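Local coordinates for protein aspartate aminotransferase (Thermotoga maritima, PDB 1O4S) that catalyses the pyridoxal-phosphate-dependent transfer of an amino group between L-aspartate and 2-oxoglutarate, giving oxaloacetate and L-glutamate, and works as a homodimer, at residues N116-L121 with I139-L144; Q300-R305 with G325-F330; V310-K315 with R374-L379. All blocks are in the same frame, centred on the assembly; numbering follows the deposited sequence.

Contact 1: residues N116-L121 with I139-L144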
ATOM      1  N   ASN B 116       3.352   5.131  -6.846  1.00 28.30           N
ATOM      2  CA  ASN B 116       2.198   5.846  -7.404  1.00 29.15           C
ATOM      3  C   ASN B 116       2.577   6.814  -8.525  1.00 28.99           C
ATOM      4  O   ASN B 116       1.839   6.923  -9.494  1.00 29.30           O
ATOM      5  CB  ASN B 116       1.417   6.628  -6.348  1.00 29.34           C
ATOM      6  CG  ASN B 116       0.666   5.752  -5.355  1.00 28.54           C
ATOM      7  OD1 ASN B 116       0.530   4.529  -5.508  1.00 28.77           O
ATOM      8  ND2 ASN B 116       0.150   6.405  -4.325  1.00 29.77           N
ATOM      9  N   ALA B 117       3.720   7.494  -8.389  1.00 29.26           N
ATOM     10  CA  ALA B 117       4.252   8.387  -9.431  1.00 29.40           C
ATOM     11  C   ALA B 117       4.539   7.637 -10.733  1.00 28.94           C
ATOM     12  O   ALA B 117       4.135   8.060 -11.835  1.00 28.67           O
ATOM     13  CB  ALA B 117       5.527   9.113  -8.937  1.00 29.51           C
ATOM     14  N   PHE B 118       5.231   6.512 -10.604  1.00 28.73           N
ATOM     15  CA  PHE B 118       5.554   5.703 -11.769  1.00 28.67           C
ATOM     16  C   PHE B 118       4.283   5.157 -12.414  1.00 28.35           C
ATOM     17  O   PHE B 118       4.162   5.166 -13.619  1.00 28.54           O
ATOM     18  CB  PHE B 118       6.502   4.588 -11.371  1.00 28.23           C
ATOM     19  CG  PHE B 118       7.849   5.093 -10.879  1.00 30.98           C
ATOM     20  CD1 PHE B 118       8.531   6.095 -11.573  1.00 32.42           C
ATOM     21  CD2 PHE B 118       8.449   4.540  -9.751  1.00 32.78           C
ATOM     22  CE1 PHE B 118       9.772   6.536 -11.137  1.00 32.09           C
ATOM     23  CE2 PHE B 118       9.693   4.961  -9.323  1.00 31.33           C
ATOM     24  CZ  PHE B 118      10.344   5.965 -10.002  1.00 32.42           C
ATOM     25  N   MET B 119       3.339   4.677 -11.605  1.00 27.68           N
ATOM     26  CA  MET B 119       2.093   4.130 -12.134  1.00 28.03           C
ATOM     27  C   MET B 119       1.248   5.251 -12.808  1.00 28.37           C
ATOM     28  O   MET B 119       0.533   5.011 -13.804  1.00 28.22           O
ATOM     29  CB  MET B 119       1.271   3.497 -11.002  1.00 27.37           C
ATOM     30  CG  MET B 119       1.797   2.227 -10.428  1.00 27.64           C
ATOM     31  SD  MET B 119       1.747   0.843 -11.615  1.00 30.72           S
ATOM     32  CE  MET B 119       0.058   0.444 -11.616  1.00 33.84           C
ATOM     33  N   ALA B 120       1.349   6.466 -12.276  1.00 27.54           N
ATOM     34  CA  ALA B 120       0.546   7.571 -12.760  1.00 28.81           C
ATOM     35  C   ALA B 120       1.112   8.185 -14.008  1.00 29.60           C
ATOM     36  O   ALA B 120       0.362   8.674 -14.826  1.00 30.39           O
ATOM     37  CB  ALA B 120       0.375   8.613 -11.703  1.00 29.14           C
ATOM     38  N   LEU B 121       2.420   8.106 -14.186  1.00 30.60           N
ATOM     39  CA  LEU B 121       3.089   8.814 -15.253  1.00 32.08           C
ATOM     40  C   LEU B 121       3.622   7.924 -16.360  1.00 31.97           C
ATOM     41  O   LEU B 121       3.901   8.424 -17.446  1.00 32.77           O
ATOM     42  CB  LEU B 121       4.277   9.612 -14.699  1.00 32.68           C
ATOM     43  CG  LEU B 121       3.979  10.683 -13.673  1.00 35.97           C
ATOM     44  CD1 LEU B 121       5.274  11.378 -13.315  1.00 37.91           C
ATOM     45  CD2 LEU B 121       2.931  11.649 -14.199  1.00 39.21           C
ATOM     46  N   ILE B 139      14.099   0.665  -9.214  1.00 30.27           N
ATOM     47  CA  ILE B 139      14.065  -0.099 -10.429  1.00 29.84           C
ATOM     48  C   ILE B 139      12.935  -1.141 -10.357  1.00 29.20           C
ATOM     49  O   ILE B 139      12.145  -1.231 -11.281  1.00 27.66           O
ATOM     50  CB  ILE B 139      15.484  -0.700 -10.728  1.00 29.26           C
ATOM     51  CG1 ILE B 139      16.391   0.450 -11.210  1.00 30.14           C
ATOM     52  CG2 ILE B 139      15.406  -1.833 -11.765  1.00 29.29           C
ATOM     53  CD1 ILE B 139      17.868   0.096 -11.409  1.00 30.83           C
ATOM     54  N   PRO B 140      12.852  -1.918  -9.283  1.00 29.25           N
ATOM     55  CA  PRO B 140      11.683  -2.770  -9.080  1.00 29.78           C
ATOM     56  C   PRO B 140      10.368  -2.032  -9.338  1.00 29.76           C
ATOM     57  O   PRO B 140       9.548  -2.576 -10.058  1.00 29.05           O
ATOM     58  CB  PRO B 140      11.840  -3.199  -7.630  1.00 29.99           C
ATOM     59  CG  PRO B 140      13.355  -3.363  -7.521  1.00 29.71           C
ATOM     60  CD  PRO B 140      13.860  -2.138  -8.226  1.00 29.80           C
ATOM     61  N   GLN B 141      10.224  -0.806  -8.840  1.00 30.17           N
ATOM     62  CA  GLN B 141       8.966  -0.050  -8.971  1.00 30.51           C
ATOM     63  C   GLN B 141       8.697   0.337 -10.409  1.00 30.13           C
ATOM     64  O   GLN B 141       7.570   0.185 -10.922  1.00 29.88           O
ATOM     65  CB  GLN B 141       8.983   1.196  -8.094  1.00 30.49           C
ATOM     66  CG  GLN B 141       8.958   0.925  -6.606  1.00 31.72           C
ATOM     67  CD  GLN B 141       8.985   2.191  -5.777  1.00 34.51           C
ATOM     68  OE1 GLN B 141       9.447   3.222  -6.253  1.00 39.31           O
ATOM     69  NE2 GLN B 141       8.495   2.118  -4.546  1.00 30.23           N
ATOM     70  N   ILE B 142       9.739   0.794 -11.083  1.00 29.64           N
ATOM     71  CA  ILE B 142       9.598   1.200 -12.480  1.00 30.04           C
ATOM     72  C   ILE B 142       9.251  -0.014 -13.320  1.00 29.11           C
ATOM     73  O   ILE B 142       8.373   0.085 -14.173  1.00 27.40           O
ATOM     74  CB  ILE B 142      10.883   1.900 -12.999  1.00 30.16           C
ATOM     75  CG1 ILE B 142      11.081   3.218 -12.246  1.00 31.45           C
ATOM     76  CG2 ILE B 142      10.819   2.094 -14.510  1.00 30.85           C
ATOM     77  CD1 ILE B 142      12.545   3.636 -12.153  1.00 32.94           C
ATOM     78  N   ILE B 143       9.929  -1.144 -13.062  1.00 29.20           N
ATOM     79  CA  ILE B 143       9.592  -2.415 -13.705  1.00 30.25           C
ATOM     80  C   ILE B 143       8.122  -2.803 -13.486  1.00 30.71           C
ATOM     81  O   ILE B 143       7.429  -3.113 -14.431  1.00 29.44           O
ATOM     82  CB  ILE B 143      10.490  -3.608 -13.206  1.00 30.78           C
ATOM     83  CG1 ILE B 143      11.963  -3.484 -13.646  1.00 31.22           C
ATOM     84  CG2 ILE B 143       9.927  -4.921 -13.714  1.00 30.50           C
ATOM     85  CD1 ILE B 143      12.145  -2.784 -14.907  1.00 33.95           C
ATOM     86  N   LEU B 144       7.667  -2.778 -12.231  1.00 31.48           N
ATOM     87  CA  LEU B 144       6.287  -3.127 -11.910  1.00 31.79           C
ATOM     88  C   LEU B 144       5.279  -2.230 -12.606  1.00 31.82           C
ATOM     89  O   LEU B 144       4.203  -2.683 -13.000  1.00 31.21           O
ATOM     90  CB  LEU B 144       6.060  -3.075 -10.408  1.00 32.11           C
ATOM     91  CG  LEU B 144       6.711  -4.177  -9.606  1.00 32.50           C
ATOM     92  CD1 LEU B 144       6.395  -3.860  -8.154  1.00 34.33           C
ATOM     93  CD2 LEU B 144       6.225  -5.549 -10.022  1.00 33.77           C
TER
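Phe118 and Ile142 bring the last turns of helix 109-121 and helix 138-144 together, their CA atoms 6.1 Å apart. The Phe118 ring does most of the touching. Ile142 lays its CG1 over one face of this ring, 3.5 Å from the centroid and only 8° off the ring normal. This is a CH-pi contact almost exactly above the ring centre. CD1 of Ile142 extends from there to the far rim, 3.9 Å from Phe118 CZ. The branch reaches the ring because CG1 lies anti to the carbonyl carbon, beside the backbone N (chi1 -66°).

Gln141 meets the same ring from another direction. Its OE1 sits at the edge, in the ring plane, 3.5 Å from Phe118 CE2. The amide plane is turned 68° from the ring, so the two groups do not stack. Its CB also packs against the rim, 3.8 Å from Phe118 CD2. OE1 is a buried oxygen with no hydrogen-bond partner in the model. Its approach to the ring edge, whose C-H hydrogens carry a slight positive charge, is probably mildly favourable. The amide is oriented from its other end: NE2 bonds to His274 O of the second subunit and, weakly, to Lys111 O of its own chain.

Phe118 also packs on Ala145, and Ile142 on Val149 at the start of the next strand. Between the two helices the chain runs through strand 127-132, which lies next to the edge strand 148-153 of the large sheet. The contact thus joins two helices of the PLP-binding domain at the dimer interface. Gln141 lies about 5 Å from Trp135 and about 7 Å from the bound PLP, measured from its side chain, which places the pair beside the cofactor pocket of the aminotransferase fold.

Contact 2: residues Q300-R305 with G325-F330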
ATOM      1  N   GLN B 300      21.521  16.635  14.932  1.00 29.28           N
ATOM      2  CA  GLN B 300      22.842  16.994  15.472  1.00 30.53           C
ATOM      3  C   GLN B 300      23.585  15.756  15.936  1.00 30.24           C
ATOM      4  O   GLN B 300      24.813  15.671  15.803  1.00 29.86           O
ATOM      5  CB  GLN B 300      22.742  17.998  16.628  1.00 30.48           C
ATOM      6  CG  GLN B 300      24.079  18.324  17.353  1.00 34.20           C
ATOM      7  CD  GLN B 300      25.165  19.040  16.472  1.00 40.27           C
ATOM      8  OE1 GLN B 300      26.365  19.001  16.816  1.00 41.88           O
ATOM      9  NE2 GLN B 300      24.744  19.687  15.365  1.00 39.59           N
ATOM     10  N   THR B 301      22.843  14.813  16.508  1.00 29.35           N
ATOM     11  CA  THR B 301      23.406  13.523  16.862  1.00 29.35           C
ATOM     12  C   THR B 301      23.993  12.812  15.617  1.00 29.11           C
ATOM     13  O   THR B 301      25.094  12.287  15.671  1.00 29.07           O
ATOM     14  CB  THR B 301      22.339  12.628  17.505  1.00 29.77           C
ATOM     15  OG1 THR B 301      21.841  13.222  18.724  1.00 29.50           O
ATOM     16  CG2 THR B 301      22.971  11.300  17.870  1.00 28.91           C
ATOM     17  N   PHE B 302      23.254  12.802  14.507  1.00 28.56           N
ATOM     18  CA  PHE B 302      23.741  12.219  13.265  1.00 29.16           C
ATOM     19  C   PHE B 302      24.927  12.991  12.664  1.00 28.82           C
ATOM     20  O   PHE B 302      25.854  12.384  12.133  1.00 28.11           O
ATOM     21  CB  PHE B 302      22.618  12.084  12.226  1.00 28.86           C
ATOM     22  CG  PHE B 302      21.848  10.795  12.332  1.00 30.89           C
ATOM     23  CD1 PHE B 302      22.362   9.624  11.820  1.00 32.27           C
ATOM     24  CD2 PHE B 302      20.625  10.749  12.964  1.00 32.85           C
ATOM     25  CE1 PHE B 302      21.654   8.430  11.925  1.00 33.09           C
ATOM     26  CE2 PHE B 302      19.908   9.563  13.047  1.00 34.93           C
ATOM     27  CZ  PHE B 302      20.435   8.404  12.529  1.00 35.23           C
ATOM     28  N   LYS B 303      24.905  14.313  12.775  1.00 29.19           N
ATOM     29  CA  LYS B 303      26.023  15.151  12.292  1.00 30.40           C
ATOM     30  C   LYS B 303      27.323  14.773  12.994  1.00 30.52           C
ATOM     31  O   LYS B 303      28.345  14.631  12.359  1.00 30.05           O
ATOM     32  CB  LYS B 303      25.729  16.639  12.514  1.00 30.82           C
ATOM     33  CG  LYS B 303      26.769  17.626  11.950  1.00 33.13           C
ATOM     34  CD  LYS B 303      26.213  19.057  11.988  1.00 37.26           C
ATOM     35  CE  LYS B 303      27.169  20.043  11.349  1.00 41.68           C
ATOM     36  NZ  LYS B 303      26.865  21.490  11.637  1.00 44.33           N
ATOM     37  N   GLU B 304      27.266  14.594  14.305  1.00 30.72           N
ATOM     38  CA  GLU B 304      28.459  14.287  15.048  1.00 31.86           C
ATOM     39  C   GLU B 304      28.934  12.841  14.866  1.00 31.44           C
ATOM     40  O   GLU B 304      30.143  12.581  14.944  1.00 31.73           O
ATOM     41  CB  GLU B 304      28.317  14.728  16.507  1.00 32.83           C
ATOM     42  CG  GLU B 304      27.859  13.717  17.516  1.00 37.23           C
ATOM     43  CD  GLU B 304      28.008  14.265  18.928  1.00 45.00           C
ATOM     44  OE1 GLU B 304      28.084  15.534  19.050  1.00 49.42           O
ATOM     45  OE2 GLU B 304      28.046  13.444  19.902  1.00 47.75           O
ATOM     46  N   ARG B 305      28.016  11.922  14.581  1.00 30.23           N
ATOM     47  CA  ARG B 305      28.387  10.567  14.173  1.00 30.21           C
ATOM     48  C   ARG B 305      29.063  10.577  12.791  1.00 29.77           C
ATOM     49  O   ARG B 305      30.025   9.849  12.551  1.00 29.31           O
ATOM     50  CB  ARG B 305      27.145   9.656  14.095  1.00 31.12           C
ATOM     51  CG  ARG B 305      26.477   9.333  15.445  1.00 30.13           C
ATOM     52  CD  ARG B 305      25.122   8.834  15.282  1.00 29.31           C
ATOM     53  NE  ARG B 305      24.498   8.368  16.520  1.00 29.45           N
ATOM     54  CZ  ARG B 305      23.317   7.781  16.548  1.00 29.14           C
ATOM     55  NH1 ARG B 305      22.649   7.607  15.412  1.00 29.12           N
ATOM     56  NH2 ARG B 305      22.798   7.352  17.695  1.00 29.35           N
ATOM     57  N   GLY B 325      24.672  14.486   3.718  1.00 32.24           N
ATOM     58  CA  GLY B 325      23.325  14.205   4.177  1.00 32.40           C
ATOM     59  C   GLY B 325      23.027  12.715   4.269  1.00 32.29           C
ATOM     60  O   GLY B 325      23.889  11.894   3.919  1.00 32.65           O
ATOM     61  N   ALA B 326      21.813  12.382   4.737  1.00 31.80           N
ATOM     62  CA  ALA B 326      21.382  11.016   5.043  1.00 30.92           C
ATOM     63  C   ALA B 326      22.295  10.435   6.133  1.00 30.82           C
ATOM     64  O   ALA B 326      22.878  11.200   6.890  1.00 30.81           O
ATOM     65  CB  ALA B 326      21.321  10.133   3.770  1.00 30.72           C
ATOM     66  N   PHE B 327      22.366   9.113   6.279  1.00 30.24           N
ATOM     67  CA  PHE B 327      23.186   8.533   7.332  1.00 29.84           C
ATOM     68  C   PHE B 327      23.973   7.342   6.857  1.00 29.85           C
ATOM     69  O   PHE B 327      24.211   6.381   7.606  1.00 29.13           O
ATOM     70  CB  PHE B 327      22.384   8.239   8.597  1.00 30.43           C
ATOM     71  CG  PHE B 327      21.064   7.550   8.373  1.00 31.66           C
ATOM     72  CD1 PHE B 327      20.994   6.177   8.162  1.00 32.37           C
ATOM     73  CD2 PHE B 327      19.879   8.274   8.419  1.00 32.19           C
ATOM     74  CE1 PHE B 327      19.761   5.552   7.974  1.00 33.34           C
ATOM     75  CE2 PHE B 327      18.663   7.650   8.240  1.00 32.51           C
ATOM     76  CZ  PHE B 327      18.605   6.299   8.015  1.00 31.91           C
ATOM     77  N   TYR B 328      24.434   7.468   5.609  1.00 29.86           N
ATOM     78  CA  TYR B 328      25.281   6.485   4.932  1.00 30.05           C
ATOM     79  C   TYR B 328      26.662   7.039   4.541  1.00 30.83           C
ATOM     80  O   TYR B 328      26.867   8.251   4.298  1.00 30.15           O
ATOM     81  CB  TYR B 328      24.591   5.963   3.680  1.00 29.78           C
ATOM     82  CG  TYR B 328      23.153   5.661   3.917  1.00 28.91           C
ATOM     83  CD1 TYR B 328      22.787   4.552   4.660  1.00 26.82           C
ATOM     84  CD2 TYR B 328      22.157   6.531   3.478  1.00 27.57           C
ATOM     85  CE1 TYR B 328      21.473   4.287   4.923  1.00 30.23           C
ATOM     86  CE2 TYR B 328      20.834   6.269   3.727  1.00 29.06           C
ATOM     87  CZ  TYR B 328      20.492   5.134   4.466  1.00 29.14           C
ATOM     88  OH  TYR B 328      19.171   4.798   4.717  1.00 31.83           O
ATOM     89  N   LEU B 329      27.610   6.116   4.507  1.00 31.14           N
ATOM     90  CA  LEU B 329      28.932   6.381   4.016  1.00 31.43           C
ATOM     91  C   LEU B 329      29.261   5.240   3.035  1.00 31.56           C
ATOM     92  O   LEU B 329      29.193   4.055   3.389  1.00 31.10           O
ATOM     93  CB  LEU B 329      29.920   6.471   5.185  1.00 31.77           C
ATOM     94  CG  LEU B 329      31.249   7.102   4.784  1.00 32.39           C
ATOM     95  CD1 LEU B 329      31.827   7.974   5.890  1.00 34.50           C
ATOM     96  CD2 LEU B 329      32.239   6.035   4.374  1.00 32.54           C
ATOM     97  N   PHE B 330      29.594   5.608   1.797  1.00 31.37           N
ATOM     98  CA  PHE B 330      29.820   4.634   0.733  1.00 31.68           C
ATOM     99  C   PHE B 330      31.327   4.578   0.410  1.00 31.73           C
ATOM    100  O   PHE B 330      31.842   5.409  -0.340  1.00 31.66           O
ATOM    101  CB  PHE B 330      28.990   5.054  -0.483  1.00 31.62           C
ATOM    102  CG  PHE B 330      28.643   3.926  -1.430  1.00 32.26           C
ATOM    103  CD1 PHE B 330      28.951   4.021  -2.773  1.00 32.38           C
ATOM    104  CD2 PHE B 330      27.962   2.800  -0.981  1.00 31.60           C
ATOM    105  CE1 PHE B 330      28.622   3.001  -3.638  1.00 32.72           C
ATOM    106  CE2 PHE B 330      27.623   1.793  -1.828  1.00 30.99           C
ATOM    107  CZ  PHE B 330      27.948   1.882  -3.161  1.00 31.90           C
TER
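Phe302 and Phe327 form the whole of the direct contact. The closest approach is from Phe302 CE1 to Phe327 CB, at 3.4 Å. Phe302 CD1 lies almost as near the same methylene, at 3.5 Å. The rings themselves are only loosely paired. Their planes are 30° apart and slid past each other, with centroids 5.2 Å apart, so they barely overlap. Phe302 therefore packs mainly on the root of the Phe327 side chain, and Phe302 CZ reaches Phe327 CD2 at 4.1 Å.

The first torsion of Phe327 helps to set this. Its CG stands between the backbone N and the carbonyl carbon (chi1 46°), which sets the ring over its own backbone and leaves CB facing Phe302 CE1 and CD1.

The next shell positions the Phe302 ring. Arg305, one turn after Phe302 on helix 296-315, places NH1 3.7 Å above the plane of the Phe302 ring, offset toward the rim. Thr301 CG2 packs over one face of the Arg305 guanidinium. A salt bridge from Arg305 NH2 to Asp52 and a weak hydrogen bond from NH1 to Phe368 O anchor that group. Phe302 also touches Tyr221. Phe327 is tied through its backbone, which bonds to Phe368.

Phe327 lies just ahead of strand 328-332. Its side chain is about 4 Å from that of Lys246, the lysine that carries the cofactor in the enzyme but is not attached here, and about 6 Å from the PLP. The contact itself is apolar and undirected, relying on shape rather than bonds. Phe302 thus backs Phe327, which probably forms part of the apolar surround of the cofactor site, with the polar anchoring left to Arg305 and the backbone.

Contact 3: residues V310-K315 with R374-L379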
ATOM      1  N   VAL B 310      33.782   9.863   9.514  1.00 33.02           N
ATOM      2  CA  VAL B 310      34.549  10.485   8.450  1.00 32.80           C
ATOM      3  C   VAL B 310      35.996  10.608   8.907  1.00 33.50           C
ATOM      4  O   VAL B 310      36.882  10.077   8.253  1.00 32.55           O
ATOM      5  CB  VAL B 310      33.932  11.847   7.997  1.00 32.62           C
ATOM      6  CG1 VAL B 310      34.925  12.691   7.207  1.00 32.66           C
ATOM      7  CG2 VAL B 310      32.675  11.594   7.158  1.00 31.31           C
ATOM      8  N   GLU B 311      36.233  11.261  10.042  1.00 34.19           N
ATOM      9  CA  GLU B 311      37.602  11.401  10.555  1.00 35.21           C
ATOM     10  C   GLU B 311      38.273  10.038  10.675  1.00 34.96           C
ATOM     11  O   GLU B 311      39.398   9.852  10.250  1.00 35.16           O
ATOM     12  CB  GLU B 311      37.665  12.127  11.909  1.00 35.56           C
ATOM     13  CG  GLU B 311      39.083  12.065  12.519  1.00 39.59           C
ATOM     14  CD  GLU B 311      39.398  13.125  13.582  1.00 44.66           C
ATOM     15  OE1 GLU B 311      40.589  13.187  14.014  1.00 46.43           O
ATOM     16  OE2 GLU B 311      38.473  13.882  13.995  1.00 48.29           O
ATOM     17  N   ARG B 312      37.577   9.086  11.259  1.00 35.12           N
ATOM     18  CA  ARG B 312      38.146   7.778  11.513  1.00 35.64           C
ATOM     19  C   ARG B 312      38.588   7.047  10.236  1.00 35.38           C
ATOM     20  O   ARG B 312      39.696   6.497  10.176  1.00 35.51           O
ATOM     21  CB  ARG B 312      37.136   6.939  12.272  1.00 36.49           C
ATOM     22  CG  ARG B 312      37.707   5.738  12.902  1.00 39.05           C
ATOM     23  CD  ARG B 312      38.684   6.024  14.019  1.00 41.78           C
ATOM     24  NE  ARG B 312      38.322   5.131  15.103  1.00 46.05           N
ATOM     25  CZ  ARG B 312      38.643   3.841  15.187  1.00 47.28           C
ATOM     26  NH1 ARG B 312      39.424   3.248  14.289  1.00 46.45           N
ATOM     27  NH2 ARG B 312      38.194   3.146  16.219  1.00 49.02           N
ATOM     28  N   LEU B 313      37.747   7.088   9.211  1.00 34.91           N
ATOM     29  CA  LEU B 313      37.994   6.344   7.983  1.00 34.80           C
ATOM     30  C   LEU B 313      39.113   6.963   7.159  1.00 34.94           C
ATOM     31  O   LEU B 313      39.900   6.228   6.577  1.00 33.89           O
ATOM     32  CB  LEU B 313      36.722   6.225   7.137  1.00 34.28           C
ATOM     33  CG  LEU B 313      35.746   5.168   7.642  1.00 34.55           C
ATOM     34  CD1 LEU B 313      34.419   5.254   6.895  1.00 32.77           C
ATOM     35  CD2 LEU B 313      36.335   3.762   7.546  1.00 34.27           C
ATOM     36  N   LYS B 314      39.135   8.294   7.086  1.00 36.04           N
ATOM     37  CA  LYS B 314      40.250   9.069   6.521  1.00 37.97           C
ATOM     38  C   LYS B 314      41.605   8.592   7.081  1.00 38.28           C
ATOM     39  O   LYS B 314      42.526   8.244   6.327  1.00 38.56           O
ATOM     40  CB  LYS B 314      40.099  10.571   6.851  1.00 38.54           C
ATOM     41  CG  LYS B 314      39.170  11.379   5.933  1.00 40.85           C
ATOM     42  CD  LYS B 314      39.502  12.908   5.953  1.00 43.89           C
ATOM     43  CE  LYS B 314      40.772  13.268   5.117  1.00 44.98           C
ATOM     44  NZ  LYS B 314      41.083  14.744   5.013  1.00 44.87           N
ATOM     45  N   LYS B 315      41.682   8.587   8.409  1.00 38.70           N
ATOM     46  CA  LYS B 315      42.829   8.123   9.192  1.00 39.66           C
ATOM     47  C   LYS B 315      43.292   6.696   8.830  1.00 39.23           C
ATOM     48  O   LYS B 315      44.488   6.436   8.766  1.00 39.16           O
ATOM     49  CB  LYS B 315      42.450   8.237  10.683  1.00 40.13           C
ATOM     50  CG  LYS B 315      43.412   7.664  11.719  1.00 42.67           C
ATOM     51  CD  LYS B 315      42.989   8.172  13.136  1.00 46.14           C
ATOM     52  CE  LYS B 315      43.295   7.184  14.285  1.00 47.65           C
ATOM     53  NZ  LYS B 315      42.091   7.027  15.192  1.00 48.21           N
ATOM     54  N   ARG B 374      29.376   2.154  19.568  1.00 31.03           N
ATOM     55  CA  ARG B 374      29.320   0.976  18.719  1.00 31.71           C
ATOM     56  C   ARG B 374      30.060   1.203  17.409  1.00 30.55           C
ATOM     57  O   ARG B 374      30.712   0.295  16.915  1.00 28.99           O
ATOM     58  CB  ARG B 374      27.868   0.592  18.436  1.00 32.17           C
ATOM     59  CG  ARG B 374      27.123   0.134  19.659  1.00 36.44           C
ATOM     60  CD  ARG B 374      27.528  -1.239  20.141  1.00 41.35           C
ATOM     61  NE  ARG B 374      26.745  -2.295  19.481  1.00 46.25           N
ATOM     62  CZ  ARG B 374      27.050  -3.600  19.511  1.00 47.17           C
ATOM     63  NH1 ARG B 374      28.144  -4.024  20.143  1.00 46.51           N
ATOM     64  NH2 ARG B 374      26.263  -4.473  18.876  1.00 48.98           N
ATOM     65  N   LEU B 375      29.927   2.412  16.858  1.00 29.65           N
ATOM     66  CA  LEU B 375      30.674   2.819  15.682  1.00 29.27           C
ATOM     67  C   LEU B 375      32.181   2.725  15.923  1.00 29.77           C
ATOM     68  O   LEU B 375      32.926   2.341  15.036  1.00 28.93           O
ATOM     69  CB  LEU B 375      30.303   4.236  15.265  1.00 29.08           C
ATOM     70  CG  LEU B 375      28.931   4.439  14.610  1.00 28.22           C
ATOM     71  CD1 LEU B 375      28.680   5.915  14.499  1.00 26.58           C
ATOM     72  CD2 LEU B 375      28.886   3.802  13.248  1.00 28.38           C
ATOM     73  N   THR B 376      32.615   3.087  17.127  1.00 30.21           N
ATOM     74  CA  THR B 376      34.020   3.064  17.472  1.00 30.71           C
ATOM     75  C   THR B 376      34.530   1.646  17.464  1.00 30.80           C
ATOM     76  O   THR B 376      35.622   1.385  16.960  1.00 31.10           O
ATOM     77  CB  THR B 376      34.272   3.671  18.862  1.00 30.54           C
ATOM     78  OG1 THR B 376      33.917   5.053  18.862  1.00 32.14           O
ATOM     79  CG2 THR B 376      35.774   3.696  19.166  1.00 31.01           C
ATOM     80  N   GLU B 377      33.766   0.747  18.066  1.00 31.20           N
ATOM     81  CA  GLU B 377      34.141  -0.654  18.110  1.00 32.77           C
ATOM     82  C   GLU B 377      34.126  -1.239  16.699  1.00 32.38           C
ATOM     83  O   GLU B 377      35.018  -1.995  16.364  1.00 31.78           O
ATOM     84  CB  GLU B 377      33.196  -1.471  19.008  1.00 33.68           C
ATOM     85  CG  GLU B 377      33.922  -2.432  19.945  1.00 38.90           C
ATOM     86  CD  GLU B 377      34.023  -3.862  19.452  1.00 43.74           C
ATOM     87  OE1 GLU B 377      32.922  -4.452  19.320  1.00 48.27           O
ATOM     88  OE2 GLU B 377      35.177  -4.398  19.258  1.00 43.43           O
ATOM     89  N   ALA B 378      33.124  -0.892  15.885  1.00 31.29           N
ATOM     90  CA  ALA B 378      33.038  -1.436  14.526  1.00 31.66           C
ATOM     91  C   ALA B 378      34.203  -0.946  13.689  1.00 31.80           C
ATOM     92  O   ALA B 378      34.807  -1.727  12.970  1.00 31.70           O
ATOM     93  CB  ALA B 378      31.714  -1.077  13.852  1.00 31.28           C
ATOM     94  N   LEU B 379      34.528   0.340  13.814  1.00 31.90           N
ATOM     95  CA  LEU B 379      35.594   0.962  13.027  1.00 32.08           C
ATOM     96  C   LEU B 379      36.961   0.434  13.414  1.00 32.22           C
ATOM     97  O   LEU B 379      37.862   0.357  12.555  1.00 32.38           O
ATOM     98  CB  LEU B 379      35.544   2.477  13.128  1.00 31.60           C
ATOM     99  CG  LEU B 379      34.414   3.045  12.265  1.00 33.06           C
ATOM    100  CD1 LEU B 379      34.006   4.465  12.690  1.00 34.73           C
ATOM    101  CD2 LEU B 379      34.813   3.014  10.798  1.00 33.10           C
TER
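Leu379 packs against both Arg312 and Leu313, and these dispersion contacts make up most of the interface. Its two methyls divide the work. Leu379 CD2 meets Leu313 CD2 at 3.7 Å, the two side chains crossing at about a right angle. Leu379 CD1 lies 3.9 Å from Arg312 CG, where the two chains slide past each other in opposite directions. Segments 310-315 and 374-379 run nearly parallel, at 11°, their axes 11.1 Å apart at closest approach. Both helices lie against the smaller sheet: Val310 and Leu313 touch Leu329 of strand 328-332, and Ala378 touches Ile44 of strand 44-45.

The flat end of Arg312 adds a second kind of packing. Leu379 CB sits 4.0 Å above the Arg312 guanidinium plane, over its centre. Thr376 CG2 lies at the edge, in plane, 3.9 Å from Arg312 NH2. CG of Arg312 is anti to the backbone N (chi1 -164°), and bends at chi2 and chi3 then fold the chain back over Leu379.

Arg312 NH2 comes within 3.2 Å of Thr376 O, but the angle is too poor for a hydrogen bond. The charged partners lie further along helix 372-386: NH2 forms a salt bridge to Asp380 and NH1 one to Glu383. Thr376 OG1 turns back to Ile372 O.

Arg312 thus serves as both a hydrocarbon spacer and a charged clamp. Its guanidinium is probably fixed in its rotation, with its charge balanced by the two carboxylates.

Contacts 2 and 3 share helix 296-315 and lie on the same side of the chain's centre, with centres 12 Å apart. They touch directly: Leu329 CD2 packs on Leu313 CD1 at 3.4 Å, and Arg305 CB on Leu375 CD1 at 4.1 Å. Contact 1 lies on the opposite side, with its centre 29 Å from that of contact 2 and 38 Å from that of contact 3. Contacts 1 and 2 approach the PLP from different parts of the fold, through Gln141 and Phe327, and their nearest atoms stay about 13 Å apart. In contact 3 the Leu313 side chain is about 10 Å from that of Arg365, probably an aspartate-binding residue.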